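Local coordinates for pheromone response PrgU-like domain-containing protein (PDB 2GMQ), which is of unknown function but probably takes part in the pheromone response encoded by enterococcal plasmids, at residues K71-E76 with T101-G106; V35-K40 with F97-P102; K14-Q19 with T62-I67. One frame throughout, in Å; residues are numbered along the deposited sequence. Where two conformers were deposited one is given.

Contact 1: K71-E76 with T101-G106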
ATOM      1  N   LYS A  71      14.110   8.250  -7.820  1.00 33.71           N
ATOM      2  CA  LYS A  71      14.383   9.646  -8.142  1.00 32.63           C
ATOM      3  C   LYS A  71      14.569  10.447  -6.841  1.00 32.70           C
ATOM      4  O   LYS A  71      14.162   9.991  -5.798  1.00 31.98           O
ATOM      5  CB  LYS A  71      13.210  10.238  -8.935  1.00 31.54           C
ATOM      6  CG  LYS A  71      13.047   9.683 -10.366  1.00 34.44           C
ATOM      7  CD  LYS A  71      12.634  10.819 -11.190  1.00 39.96           C
ATOM      8  CE  LYS A  71      12.599  10.551 -12.680  1.00 40.10           C
ATOM      9  NZ  LYS A  71      11.440  11.285 -13.283  1.00 37.50           N
ATOM     10  N   SER A  72      15.115  11.661  -6.951  1.00 33.14           N
ATOM     11  CA  SER A  72      15.361  12.499  -5.786  0.50 32.26           C
ATOM     12  C   SER A  72      15.101  13.985  -6.088  1.00 32.33           C
ATOM     13  O   SER A  72      15.346  14.502  -7.222  1.00 33.35           O
ATOM     14  CB  SER A  72      16.791  12.281  -5.256  0.50 31.61           C
ATOM     15  OG  SER A  72      17.747  12.739  -6.187  0.50 29.77           O
ATOM     16  N   LEU A  73      14.560  14.716  -5.124  1.00 30.81           N
ATOM     17  CA  LEU A  73      14.232  16.171  -5.332  1.00 29.88           C
ATOM     18  C   LEU A  73      14.621  16.873  -4.049  1.00 31.03           C
ATOM     19  O   LEU A  73      14.010  16.604  -2.998  1.00 30.67           O
ATOM     20  CB  LEU A  73      12.723  16.440  -5.489  1.00 31.38           C
ATOM     21  CG  LEU A  73      12.353  17.906  -5.869  1.00 34.41           C
ATOM     22  CD1 LEU A  73      13.197  18.485  -6.969  1.00 35.49           C
ATOM     23  CD2 LEU A  73      10.863  17.835  -6.256  1.00 38.31           C
ATOM     24  N   ALA A  74      15.635  17.743  -4.119  1.00 28.16           N
ATOM     25  CA  ALA A  74      15.981  18.532  -2.911  1.00 28.51           C
ATOM     26  C   ALA A  74      15.125  19.779  -2.784  1.00 29.00           C
ATOM     27  O   ALA A  74      15.012  20.591  -3.777  1.00 30.33           O
ATOM     28  CB  ALA A  74      17.529  18.968  -2.994  1.00 28.93           C
ATOM     29  N   LEU A  75      14.611  20.028  -1.571  1.00 26.81           N
ATOM     30  CA  LEU A  75      13.721  21.176  -1.313  1.00 27.79           C
ATOM     31  C   LEU A  75      14.218  21.863  -0.069  1.00 28.27           C
ATOM     32  O   LEU A  75      14.463  21.192   0.927  1.00 29.62           O
ATOM     33  CB  LEU A  75      12.235  20.726  -1.087  1.00 29.10           C
ATOM     34  CG  LEU A  75      11.590  20.120  -2.360  1.00 29.57           C
ATOM     35  CD1 LEU A  75      10.192  19.558  -1.870  1.00 30.33           C
ATOM     36  CD2 LEU A  75      11.428  21.011  -3.571  1.00 29.76           C
ATOM     37  N   GLU A  76      14.443  23.182  -0.145  1.00 27.59           N
ATOM     38  CA  GLU A  76      14.827  23.912   1.067  0.50 27.51           C
ATOM     39  C   GLU A  76      13.580  24.072   1.930  1.00 27.35           C
ATOM     40  O   GLU A  76      12.448  24.216   1.394  1.00 25.74           O
ATOM     41  CB  GLU A  76      15.376  25.296   0.741  0.50 26.87           C
ATOM     42  CG  GLU A  76      16.489  25.324  -0.301  0.50 27.90           C
ATOM     43  CD  GLU A  76      17.040  26.705  -0.419  0.50 29.08           C
ATOM     44  OE1 GLU A  76      16.329  27.551  -0.986  0.50 28.37           O
ATOM     45  OE2 GLU A  76      18.160  26.954   0.078  0.50 26.34           O
ATOM     46  N   THR A 101      11.488  26.059  -0.890  1.00 23.56           N
ATOM     47  CA  THR A 101      11.576  25.949  -2.394  1.00 24.26           C
ATOM     48  C   THR A 101      10.164  25.845  -2.988  1.00 25.55           C
ATOM     49  O   THR A 101       9.385  24.917  -2.685  1.00 24.35           O
ATOM     50  CB  THR A 101      12.349  24.739  -2.757  1.00 26.57           C
ATOM     51  OG1 THR A 101      13.663  24.872  -2.189  1.00 26.82           O
ATOM     52  CG2 THR A 101      12.317  24.546  -4.330  1.00 24.67           C
ATOM     53  N   PRO A 102       9.781  26.786  -3.881  1.00 25.46           N
ATOM     54  CA  PRO A 102       8.446  26.643  -4.504  1.00 24.59           C
ATOM     55  C   PRO A 102       8.351  25.431  -5.416  1.00 25.94           C
ATOM     56  O   PRO A 102       9.237  25.204  -6.294  1.00 23.48           O
ATOM     57  CB  PRO A 102       8.265  27.997  -5.277  1.00 27.51           C
ATOM     58  CG  PRO A 102       9.260  28.874  -4.626  1.00 27.64           C
ATOM     59  CD  PRO A 102      10.452  28.020  -4.350  1.00 25.61           C
ATOM     60  N   ILE A 103       7.351  24.599  -5.152  1.00 26.32           N
ATOM     61  CA  ILE A 103       7.089  23.479  -6.035  1.00 27.90           C
ATOM     62  C   ILE A 103       5.615  23.176  -6.041  1.00 26.99           C
ATOM     63  O   ILE A 103       5.007  23.129  -4.946  1.00 27.03           O
ATOM     64  CB  ILE A 103       7.885  22.229  -5.719  1.00 26.38           C
ATOM     65  CG1 ILE A 103       7.615  21.207  -6.864  1.00 33.72           C
ATOM     66  CG2 ILE A 103       7.563  21.719  -4.306  1.00 30.17           C
ATOM     67  CD1 ILE A 103       8.524  20.121  -7.057  1.00 31.88           C
ATOM     68  N   ASN A 104       5.054  22.913  -7.227  1.00 25.35           N
ATOM     69  CA  ASN A 104       3.608  22.647  -7.296  1.00 27.17           C
ATOM     70  C   ASN A 104       3.288  21.179  -7.529  1.00 26.33           C
ATOM     71  O   ASN A 104       4.182  20.407  -7.948  1.00 27.92           O
ATOM     72  CB  ASN A 104       2.864  23.590  -8.276  1.00 30.10           C
ATOM     73  CG  ASN A 104       2.601  25.028  -7.684  1.00 33.25           C
ATOM     74  OD1 ASN A 104       1.539  25.654  -7.953  1.00 33.90           O
ATOM     75  ND2 ASN A 104       3.646  25.602  -7.021  1.00 34.00           N
ATOM     76  N   ARG A 105       2.019  20.794  -7.351  1.00 23.55           N
ATOM     77  CA  ARG A 105       1.686  19.362  -7.281  1.00 25.26           C
ATOM     78  C   ARG A 105       1.983  18.729  -8.674  1.00 26.50           C
ATOM     79  O   ARG A 105       2.412  17.593  -8.708  1.00 28.00           O
ATOM     80  CB  ARG A 105       0.222  19.123  -6.866  1.00 25.90           C
ATOM     81  CG  ARG A 105       0.027  17.641  -6.592  1.00 27.50           C
ATOM     82  CD  ARG A 105      -1.202  17.404  -5.829  1.00 37.12           C
ATOM     83  NE  ARG A 105      -1.337  15.982  -5.525  1.00 33.38           N
ATOM     84  CZ  ARG A 105      -2.240  15.562  -4.730  1.00 37.18           C
ATOM     85  NH1 ARG A 105      -3.011  16.478  -4.165  1.00 40.35           N
ATOM     86  NH2 ARG A 105      -2.360  14.254  -4.450  1.00 39.15           N
ATOM     87  N   GLY A 106       1.707  19.478  -9.771  1.00 28.49           N
ATOM     88  CA  GLY A 106       1.839  18.959 -11.172  1.00 28.27           C
ATOM     89  C   GLY A 106       3.274  18.541 -11.455  1.00 26.56           C
ATOM     90  O   GLY A 106       3.535  17.336 -11.770  1.00 27.37           O
TER
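Glu76 and Thr101 bring their CA atoms to 5.2 Å, and from that point the two chains diverge, so that the extended strand 71-76 meets the loop before helix 105-112 mainly at its C-terminal end. Two hydrogen bonds fix the closure. The amide of Glu76 donates to the side-chain hydroxyl of Thr101 (Glu76 N to Thr101 OG1 2.8 Å), and the amide of Thr101 returns a bond to Glu76 O at 3.1 Å, with the donor tilted 34° from the carbonyl plane. Glu76 is thus held through both its N-H and its C=O, one by the side chain and the other by the backbone of Thr101. The Thr101 rotamer makes this possible: with OG1 opposite the carbonyl carbon (chi1 -60°), the hydroxyl faces Glu76 while the methyl is turned to Leu75. There Thr101 CG2 lies 3.7 Å from Leu75 CD2, the two side chains crossing at about a right angle. The same leucine methyl, Leu75 CD2, also meets Ile103 CG2 at 4.0 Å, so Leu75 bridges the threonine and the isoleucine. Further back along the strand, Leu73 and Ile103 approach tip to tip. Their end methyls, Leu73 CD2 and Ile103 CD1, are 3.4 Å apart, closer than ordinary van der Waals contact, which marks a locally tight fit. Polar closure at Glu76 therefore gives way to purely apolar contact at Leu73. Outside the pair, Leu75 and Ile103 both touch Leu34 of strand 34-39. Leu73 packs on Ile111 and Phe112 and Ile103 on Phe108, all of helix 105-112, and the other edge of strand 71-76 is hydrogen-bonded to strand 63-68.

Contact 2: V35-K40 with F97-P102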
ATOM      1  N   VAL A  35       3.210  23.163   0.862  1.00 25.60           N
ATOM      2  CA  VAL A  35       3.294  24.134   1.963  1.00 26.75           C
ATOM      3  C   VAL A  35       4.115  23.447   3.072  1.00 26.90           C
ATOM      4  O   VAL A  35       5.019  24.049   3.669  1.00 29.01           O
ATOM      5  CB  VAL A  35       1.854  24.496   2.476  1.00 27.59           C
ATOM      6  CG1 VAL A  35       1.925  25.257   3.845  1.00 27.85           C
ATOM      7  CG2 VAL A  35       1.096  25.336   1.431  1.00 26.96           C
ATOM      8  N   LYS A  36       3.749  22.200   3.366  1.00 27.22           N
ATOM      9  CA  LYS A  36       4.451  21.521   4.454  1.00 27.69           C
ATOM     10  C   LYS A  36       4.354  19.989   4.300  1.00 28.18           C
ATOM     11  O   LYS A  36       3.534  19.490   3.519  1.00 28.53           O
ATOM     12  CB  LYS A  36       3.871  21.982   5.809  1.00 28.25           C
ATOM     13  CG  LYS A  36       2.440  21.517   6.022  1.00 30.94           C
ATOM     14  CD  LYS A  36       1.942  21.730   7.444  1.00 32.48           C
ATOM     15  CE  LYS A  36       1.118  23.002   7.604  1.00 37.08           C
ATOM     16  NZ  LYS A  36       0.435  22.979   9.022  1.00 39.44           N
ATOM     17  N   VAL A  37       5.281  19.281   4.970  1.00 26.69           N
ATOM     18  CA  VAL A  37       5.273  17.817   4.943  1.00 27.08           C
ATOM     19  C   VAL A  37       5.361  17.417   6.439  1.00 26.46           C
ATOM     20  O   VAL A  37       6.022  18.130   7.278  1.00 27.14           O
ATOM     21  CB  VAL A  37       6.466  17.193   4.193  1.00 26.69           C
ATOM     22  CG1 VAL A  37       6.616  17.807   2.766  1.00 26.55           C
ATOM     23  CG2 VAL A  37       7.765  17.455   4.905  1.00 32.03           C
ATOM     24  N   ARG A  38       4.672  16.350   6.788  1.00 25.78           N
ATOM     25  CA  ARG A  38       4.699  15.866   8.121  1.00 27.16           C
ATOM     26  C   ARG A  38       5.105  14.425   8.086  1.00 26.89           C
ATOM     27  O   ARG A  38       4.571  13.668   7.302  1.00 28.37           O
ATOM     28  CB  ARG A  38       3.260  16.055   8.622  1.00 28.79           C
ATOM     29  CG  ARG A  38       2.880  15.387   9.854  1.00 30.53           C
ATOM     30  CD  ARG A  38       1.308  15.455   9.943  1.00 39.60           C
ATOM     31  NE  ARG A  38       0.893  14.528  10.976  1.00 42.53           N
ATOM     32  CZ  ARG A  38       0.195  14.859  12.071  1.00 46.80           C
ATOM     33  NH1 ARG A  38      -0.198  16.131  12.261  1.00 43.39           N
ATOM     34  NH2 ARG A  38      -0.099  13.916  12.975  1.00 47.60           N
ATOM     35  N   LEU A  39       6.004  13.983   8.981  1.00 27.17           N
ATOM     36  CA  LEU A  39       6.361  12.575   8.989  1.00 26.91           C
ATOM     37  C   LEU A  39       5.194  11.717   9.440  1.00 26.80           C
ATOM     38  O   LEU A  39       4.430  12.061  10.387  1.00 27.06           O
ATOM     39  CB  LEU A  39       7.545  12.286   9.968  1.00 27.61           C
ATOM     40  CG  LEU A  39       8.930  12.312   9.332  1.00 30.06           C
ATOM     41  CD1 LEU A  39       9.187  11.199   8.423  1.00 28.48           C
ATOM     42  CD2 LEU A  39       9.154  13.678   8.581  1.00 33.22           C
ATOM     43  N   LYS A  40       5.072  10.568   8.791  1.00 26.51           N
ATOM     44  CA  LYS A  40       4.089   9.581   9.204  0.50 25.58           C
ATOM     45  C   LYS A  40       4.405   9.014  10.594  1.00 25.49           C
ATOM     46  O   LYS A  40       5.560   9.057  11.066  1.00 23.84           O
ATOM     47  CB  LYS A  40       3.983   8.475   8.163  0.50 27.10           C
ATOM     48  CG  LYS A  40       3.011   8.848   7.032  0.50 26.88           C
ATOM     49  CD  LYS A  40       2.947   7.737   6.033  0.50 30.27           C
ATOM     50  CE  LYS A  40       1.916   8.011   4.951  0.50 26.97           C
ATOM     51  NZ  LYS A  40       2.396   7.492   3.651  0.50 27.57           N
ATOM     52  N   PHE A  97       7.875  19.959   8.518  1.00 27.44           N
ATOM     53  CA  PHE A  97       8.787  20.963   7.882  1.00 28.18           C
ATOM     54  C   PHE A  97       7.967  21.822   6.960  1.00 29.86           C
ATOM     55  O   PHE A  97       7.069  21.296   6.273  1.00 30.38           O
ATOM     56  CB  PHE A  97       9.839  20.267   7.042  1.00 29.82           C
ATOM     57  CG  PHE A  97      10.772  19.446   7.875  1.00 27.25           C
ATOM     58  CD1 PHE A  97      11.916  20.039   8.448  1.00 28.60           C
ATOM     59  CD2 PHE A  97      10.510  18.052   8.054  1.00 30.11           C
ATOM     60  CE1 PHE A  97      12.814  19.300   9.254  1.00 28.14           C
ATOM     61  CE2 PHE A  97      11.403  17.280   8.868  1.00 32.21           C
ATOM     62  CZ  PHE A  97      12.545  17.883   9.453  1.00 29.86           C
ATOM     63  N   PHE A  98       8.312  23.102   6.922  1.00 28.16           N
ATOM     64  CA  PHE A  98       7.592  24.022   6.034  1.00 26.90           C
ATOM     65  C   PHE A  98       8.481  24.253   4.853  1.00 26.68           C
ATOM     66  O   PHE A  98       9.655  24.603   5.009  1.00 29.45           O
ATOM     67  CB  PHE A  98       7.236  25.317   6.689  1.00 28.86           C
ATOM     68  CG  PHE A  98       6.145  25.152   7.766  1.00 30.89           C
ATOM     69  CD1 PHE A  98       4.831  25.509   7.478  1.00 30.76           C
ATOM     70  CD2 PHE A  98       6.447  24.547   8.959  1.00 30.18           C
ATOM     71  CE1 PHE A  98       3.811  25.332   8.450  1.00 33.75           C
ATOM     72  CE2 PHE A  98       5.444  24.346   9.994  1.00 32.95           C
ATOM     73  CZ  PHE A  98       4.123  24.729   9.728  1.00 34.36           C
ATOM     74  N   ILE A  99       7.906  24.033   3.690  1.00 26.09           N
ATOM     75  CA  ILE A  99       8.730  24.026   2.476  1.00 26.58           C
ATOM     76  C   ILE A  99       8.967  25.448   1.966  1.00 26.95           C
ATOM     77  O   ILE A  99       7.997  26.147   1.653  1.00 28.13           O
ATOM     78  CB  ILE A  99       8.105  23.142   1.419  1.00 25.03           C
ATOM     79  CG1 ILE A  99       7.954  21.667   1.882  1.00 26.41           C
ATOM     80  CG2 ILE A  99       8.982  23.091   0.169  1.00 28.82           C
ATOM     81  CD1 ILE A  99       9.190  21.145   2.556  1.00 27.87           C
ATOM     82  N   LYS A 100      10.248  25.783   1.734  1.00 25.98           N
ATOM     83  CA  LYS A 100      10.648  27.079   1.155  1.00 24.78           C
ATOM     84  C   LYS A 100      10.792  27.063  -0.385  1.00 26.10           C
ATOM     85  O   LYS A 100      10.329  28.015  -1.094  1.00 26.63           O
ATOM     86  CB  LYS A 100      11.988  27.480   1.808  1.00 24.56           C
ATOM     87  CG  LYS A 100      12.611  28.782   1.146  1.00 27.83           C
ATOM     88  CD  LYS A 100      13.623  29.418   1.998  1.00 31.81           C
ATOM     89  CE  LYS A 100      14.823  28.550   2.188  1.00 38.87           C
ATOM     90  NZ  LYS A 100      15.928  29.291   2.949  1.00 39.18           N
ATOM     91  N   THR A 101      11.488  26.059  -0.890  1.00 23.56           N
ATOM     92  CA  THR A 101      11.576  25.949  -2.394  1.00 24.26           C
ATOM     93  C   THR A 101      10.164  25.845  -2.988  1.00 25.55           C
ATOM     94  O   THR A 101       9.385  24.917  -2.685  1.00 24.35           O
ATOM     95  CB  THR A 101      12.349  24.739  -2.757  1.00 26.57           C
ATOM     96  OG1 THR A 101      13.663  24.872  -2.189  1.00 26.82           O
ATOM     97  CG2 THR A 101      12.317  24.546  -4.330  1.00 24.67           C
ATOM     98  N   PRO A 102       9.781  26.786  -3.881  1.00 25.46           N
ATOM     99  CA  PRO A 102       8.446  26.643  -4.504  1.00 24.59           C
ATOM    100  C   PRO A 102       8.351  25.431  -5.416  1.00 25.94           C
ATOM    101  O   PRO A 102       9.237  25.204  -6.294  1.00 23.48           O
ATOM    102  CB  PRO A 102       8.265  27.997  -5.277  1.00 27.51           C
ATOM    103  CG  PRO A 102       9.260  28.874  -4.626  1.00 27.64           C
ATOM    104  CD  PRO A 102      10.452  28.020  -4.350  1.00 25.61           C
TER
HETATM  105  O   HOH W   1       5.674  26.579   3.170  1.00 30.38           O
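Lys36 and Phe98 form an antiparallel non-hydrogen-bonded pair with CA atoms 4.3 Å apart, and Val37 with Phe97 makes the adjoining hydrogen-bonded pair. The latter is closed by two amides: Val37 N reaches Phe97 O at 3.0 Å and Phe97 N reaches Val37 O at 2.9 Å, each nearly along the C=O axis. The tight part of the contact lies on the face carrying Val37 and Phe97, where the residues are buried. Val37 CG2 approaches Phe97 CB at 4.1 Å, and both Val37 CG2 and Leu39 CD2 lie at the edge of the phenylalanine ring, near its plane. The second valine methyl, Val37 CG1, meets Ile99 CG1 at 4.2 Å across nearly perpendicular side chains; its chi1 of -52° divides the two methyls between Ile99 and Phe97. The face of Lys36 and Phe98 is looser and partly exposed. Here the lysine runs alongside the phenylalanine and points the same way, its CB placed over one ring face toward the rim. A bend at chi3 (98°) brings the aliphatic end back to the ring, with Lys36 CE 3.7 Å from Phe98 CE1. Water enters at the Val35 end: it donates to Val35 O at 2.7 Å and also to Ile99 O. Val35 O additionally receives Ile99 N, which sits 41° out of the carbonyl plane, so this single oxygen serves both the chain and the solvent. The chemistry thus divides by face, branched aliphatic and aromatic carbon inside and a lysine chain running along the rim of an aromatic ring outside, consistent with backbone bonds and buried carbon doing most of the holding while the partly exposed lysine contributes mainly its methylenes.

Contact 3: K14-Q19 with T62-I67; sequences KEIAIQ and TTLNII
Glu15 and Asn65 set two flat groups obliquely against each other on one face of the sheet, the carboxylate and amide planes 90° apart. Over one face of the carboxylate stands the methyl of Thr63, CG2 3.8 Å from Glu15 OE1. The acid lies over the amide's stem, with Glu15 OE2 3.3 Å from Asn65 CB, and a water joins their polar ends by donating to Glu15 OE2 at 2.6 Å and accepting from Asn65 ND2. Both side chains start opposite their own backbone N (chi1 -175° for Glu15, -171° for Asn65), which carries the two groups to the same water. Further along this face, Ala17 CB meets Ile67 CG1 at 4.0 Å. Across on the other face, Ile16 and Leu64 run alongside each other in the same direction, with Ile16 CG2 touching Leu64 CD2 in one of the two leucine conformers. The backbones run parallel, axes 4.4 Å apart at closest approach. Ile16 bonds in both directions, its N to Thr63 O and its O to Asn65 N; Ile18 repeats this with Asn65 O and Ile67 N. At the entry, Lys14 O receives Thr62 N at 2.7 Å, while Lys14 N donates to the hydroxyl Thr62 OG1 at 3.0 Å. Tyr49 of another subunit packs on Ala17 and Asn65, and Asn50 of that subunit accepts from Ala17 N at the outer edge of strand 15-19. Each bonded residue of strand 15-19 thus reaches two residues flanking its partner, the signature of a parallel beta pair; here it joins the outer strand 15-19 to the central strand 63-68 of a three-stranded mixed sheet.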
ATOM      1  N   LYS A  14      22.356  21.771   6.247  1.00 44.96           N
ATOM      2  CA  LYS A  14      22.264  20.379   6.724  1.00 39.62           C
ATOM      3  C   LYS A  14      21.074  19.759   5.979  1.00 36.44           C
ATOM      4  O   LYS A  14      20.005  20.324   6.005  1.00 35.42           O
ATOM      5  CB  LYS A  14      22.041  20.292   8.223  1.00 40.36           C
ATOM      6  CG  LYS A  14      22.079  18.882   8.729  1.00 41.16           C
ATOM      7  CD  LYS A  14      21.789  18.834  10.208  1.00 46.79           C
ATOM      8  CE  LYS A  14      22.216  17.508  10.835  1.00 49.12           C
ATOM      9  NZ  LYS A  14      21.381  16.427  10.202  1.00 55.07           N
ATOM     10  N   GLU A  15      21.286  18.603   5.352  1.00 34.01           N
ATOM     11  CA  GLU A  15      20.373  18.010   4.386  1.00 33.42           C
ATOM     12  C   GLU A  15      20.010  16.617   4.909  1.00 31.80           C
ATOM     13  O   GLU A  15      20.898  15.906   5.491  1.00 31.97           O
ATOM     14  CB  GLU A  15      21.048  17.887   3.015  1.00 35.32           C
ATOM     15  CG  GLU A  15      20.064  17.380   1.978  1.00 35.56           C
ATOM     16  CD  GLU A  15      20.573  17.429   0.535  1.00 41.67           C
ATOM     17  OE1 GLU A  15      21.247  18.446   0.166  1.00 44.48           O
ATOM     18  OE2 GLU A  15      20.232  16.492  -0.255  1.00 35.09           O
ATOM     19  N   ILE A  16      18.748  16.303   4.866  1.00 28.86           N
ATOM     20  CA  ILE A  16      18.359  14.959   5.240  1.00 30.65           C
ATOM     21  C   ILE A  16      17.448  14.417   4.137  1.00 31.32           C
ATOM     22  O   ILE A  16      16.577  15.183   3.627  1.00 31.97           O
ATOM     23  CB  ILE A  16      17.654  14.914   6.621  1.00 30.30           C
ATOM     24  CG1 ILE A  16      17.272  13.440   6.905  1.00 32.11           C
ATOM     25  CG2 ILE A  16      16.295  15.655   6.557  1.00 30.64           C
ATOM     26  CD1 ILE A  16      16.853  13.108   8.373  1.00 32.75           C
ATOM     27  N   ALA A  17      17.678  13.151   3.720  1.00 31.46           N
ATOM     28  CA  ALA A  17      16.847  12.541   2.705  1.00 28.88           C
ATOM     29  C   ALA A  17      15.695  11.830   3.462  1.00 30.30           C
ATOM     30  O   ALA A  17      15.952  11.161   4.492  1.00 30.11           O
ATOM     31  CB  ALA A  17      17.625  11.531   1.894  1.00 30.26           C
ATOM     32  N   ILE A  18      14.470  11.996   2.976  1.00 29.07           N
ATOM     33  CA  ILE A  18      13.369  11.171   3.480  1.00 30.86           C
ATOM     34  C   ILE A  18      12.574  10.630   2.318  1.00 29.93           C
ATOM     35  O   ILE A  18      12.268  11.388   1.341  1.00 29.99           O
ATOM     36  CB  ILE A  18      12.487  12.041   4.411  1.00 30.33           C
ATOM     37  CG1 ILE A  18      13.281  12.769   5.482  1.00 33.81           C
ATOM     38  CG2 ILE A  18      11.310  11.218   4.961  1.00 30.87           C
ATOM     39  CD1 ILE A  18      12.456  13.571   6.476  1.00 34.92           C
ATOM     40  N   GLN A  19      12.311   9.322   2.306  1.00 28.92           N
ATOM     41  CA  GLN A  19      11.468   8.712   1.276  1.00 29.53           C
ATOM     42  C   GLN A  19      10.067   9.287   1.323  1.00 29.26           C
ATOM     43  O   GLN A  19       9.479   9.514   2.357  1.00 28.92           O
ATOM     44  CB  GLN A  19      11.449   7.176   1.317  1.00 28.89           C
ATOM     45  CG  GLN A  19      11.128   6.607   2.671  1.00 31.21           C
ATOM     46  CD  GLN A  19      11.191   5.082   2.710  1.00 30.19           C
ATOM     47  OE1 GLN A  19      11.444   4.404   1.690  1.00 30.63           O
ATOM     48  NE2 GLN A  19      10.766   4.525   3.857  1.00 31.27           N
ATOM     49  N   THR A  62      18.243  22.266   6.762  1.00 27.48           N
ATOM     50  CA  THR A  62      17.923  23.327   5.804  1.00 27.43           C
ATOM     51  C   THR A  62      17.282  22.790   4.497  1.00 28.81           C
ATOM     52  O   THR A  62      16.673  23.571   3.764  1.00 27.54           O
ATOM     53  CB  THR A  62      19.175  24.099   5.428  1.00 30.83           C
ATOM     54  OG1 THR A  62      20.140  23.216   4.813  1.00 33.29           O
ATOM     55  CG2 THR A  62      19.740  24.738   6.660  1.00 27.08           C
ATOM     56  N   THR A  63      17.463  21.498   4.215  1.00 26.58           N
ATOM     57  CA  THR A  63      17.058  20.870   2.975  1.00 27.66           C
ATOM     58  C   THR A  63      16.558  19.437   3.217  1.00 29.02           C
ATOM     59  O   THR A  63      17.207  18.644   3.954  1.00 28.13           O
ATOM     60  CB  THR A  63      18.317  20.755   2.078  1.00 31.22           C
ATOM     61  OG1 THR A  63      18.850  22.069   1.919  1.00 34.29           O
ATOM     62  CG2 THR A  63      17.902  20.202   0.694  1.00 33.50           C
ATOM     63  N   LEU A  64      15.407  19.136   2.632  1.00 27.93           N
ATOM     64  CA  LEU A  64      14.907  17.733   2.608  0.50 28.20           C
ATOM     65  C   LEU A  64      15.115  17.233   1.195  1.00 29.92           C
ATOM     66  O   LEU A  64      14.720  17.919   0.209  1.00 30.98           O
ATOM     67  CB  LEU A  64      13.415  17.630   2.896  0.50 27.80           C
ATOM     68  CG  LEU A  64      12.874  18.178   4.188  0.50 25.52           C
ATOM     69  CD1 LEU A  64      11.397  17.818   4.327  0.50 24.51           C
ATOM     70  CD2 LEU A  64      13.712  17.777   5.436  0.50 25.54           C
ATOM     71  N   ASN A  65      15.762  16.059   1.102  1.00 27.87           N
ATOM     72  CA  ASN A  65      15.924  15.379  -0.200  1.00 29.76           C
ATOM     73  C   ASN A  65      14.836  14.291  -0.307  1.00 29.56           C
ATOM     74  O   ASN A  65      14.966  13.204   0.310  1.00 29.35           O
ATOM     75  CB  ASN A  65      17.327  14.827  -0.285  1.00 29.84           C
ATOM     76  CG  ASN A  65      17.688  14.290  -1.641  1.00 33.53           C
ATOM     77  OD1 ASN A  65      16.996  14.536  -2.644  1.00 39.32           O
ATOM     78  ND2 ASN A  65      18.822  13.567  -1.708  1.00 36.24           N
ATOM     79  N   ILE A  66      13.769  14.573  -1.056  1.00 30.01           N
ATOM     80  CA  ILE A  66      12.647  13.650  -1.151  1.00 31.80           C
ATOM     81  C   ILE A  66      12.963  12.538  -2.125  1.00 32.01           C
ATOM     82  O   ILE A  66      13.368  12.800  -3.262  1.00 29.56           O
ATOM     83  CB  ILE A  66      11.252  14.389  -1.466  1.00 31.44           C
ATOM     84  CG1 ILE A  66      11.003  15.328  -0.246  1.00 36.76           C
ATOM     85  CG2 ILE A  66      10.183  13.361  -1.662  1.00 31.60           C
ATOM     86  CD1 ILE A  66       9.838  16.250  -0.377  1.00 40.41           C
ATOM     87  N   ILE A  67      12.827  11.306  -1.649  1.00 29.68           N
ATOM     88  CA  ILE A  67      13.210  10.127  -2.448  1.00 31.94           C
ATOM     89  C   ILE A  67      11.994   9.296  -2.851  1.00 30.95           C
ATOM     90  O   ILE A  67      11.171   8.923  -1.968  1.00 30.66           O
ATOM     91  CB  ILE A  67      14.118   9.117  -1.521  1.00 31.95           C
ATOM     92  CG1 ILE A  67      15.303   9.824  -0.811  1.00 35.18           C
ATOM     93  CG2 ILE A  67      14.571   7.926  -2.398  1.00 34.34           C
ATOM     94  CD1 ILE A  67      16.131  10.632  -1.965  1.00 32.02           C
TER
HETATM   95  O   HOH W   2      20.529  14.008   0.493  1.00 27.67           O

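In the fold
The three contacts lie 10 to 11 Å apart, centre to centre, within the PrgU-like domain. Both segments of contact 3 precede those of contact 1, yet both contacts reach the same mixed sheet: strands 63-68 and 71-76 are antiparallel neighbours, joined by Leu75 N to Leu64 O and Leu73 O to Ile66 N, probable hydrogen bonds. Contact 2 belongs to the antiparallel four-stranded sheet and alternates with contact 3 along the chain. Leu64 in one conformer packs against Val37 and Phe97, and Ile18 against Leu39, so the sheets share an apolar interface. Contacts 1 and 2 share Thr101 and Pro102, where the chain passes from strand 94-98 toward helix 105-112, tying both sheets into one fold.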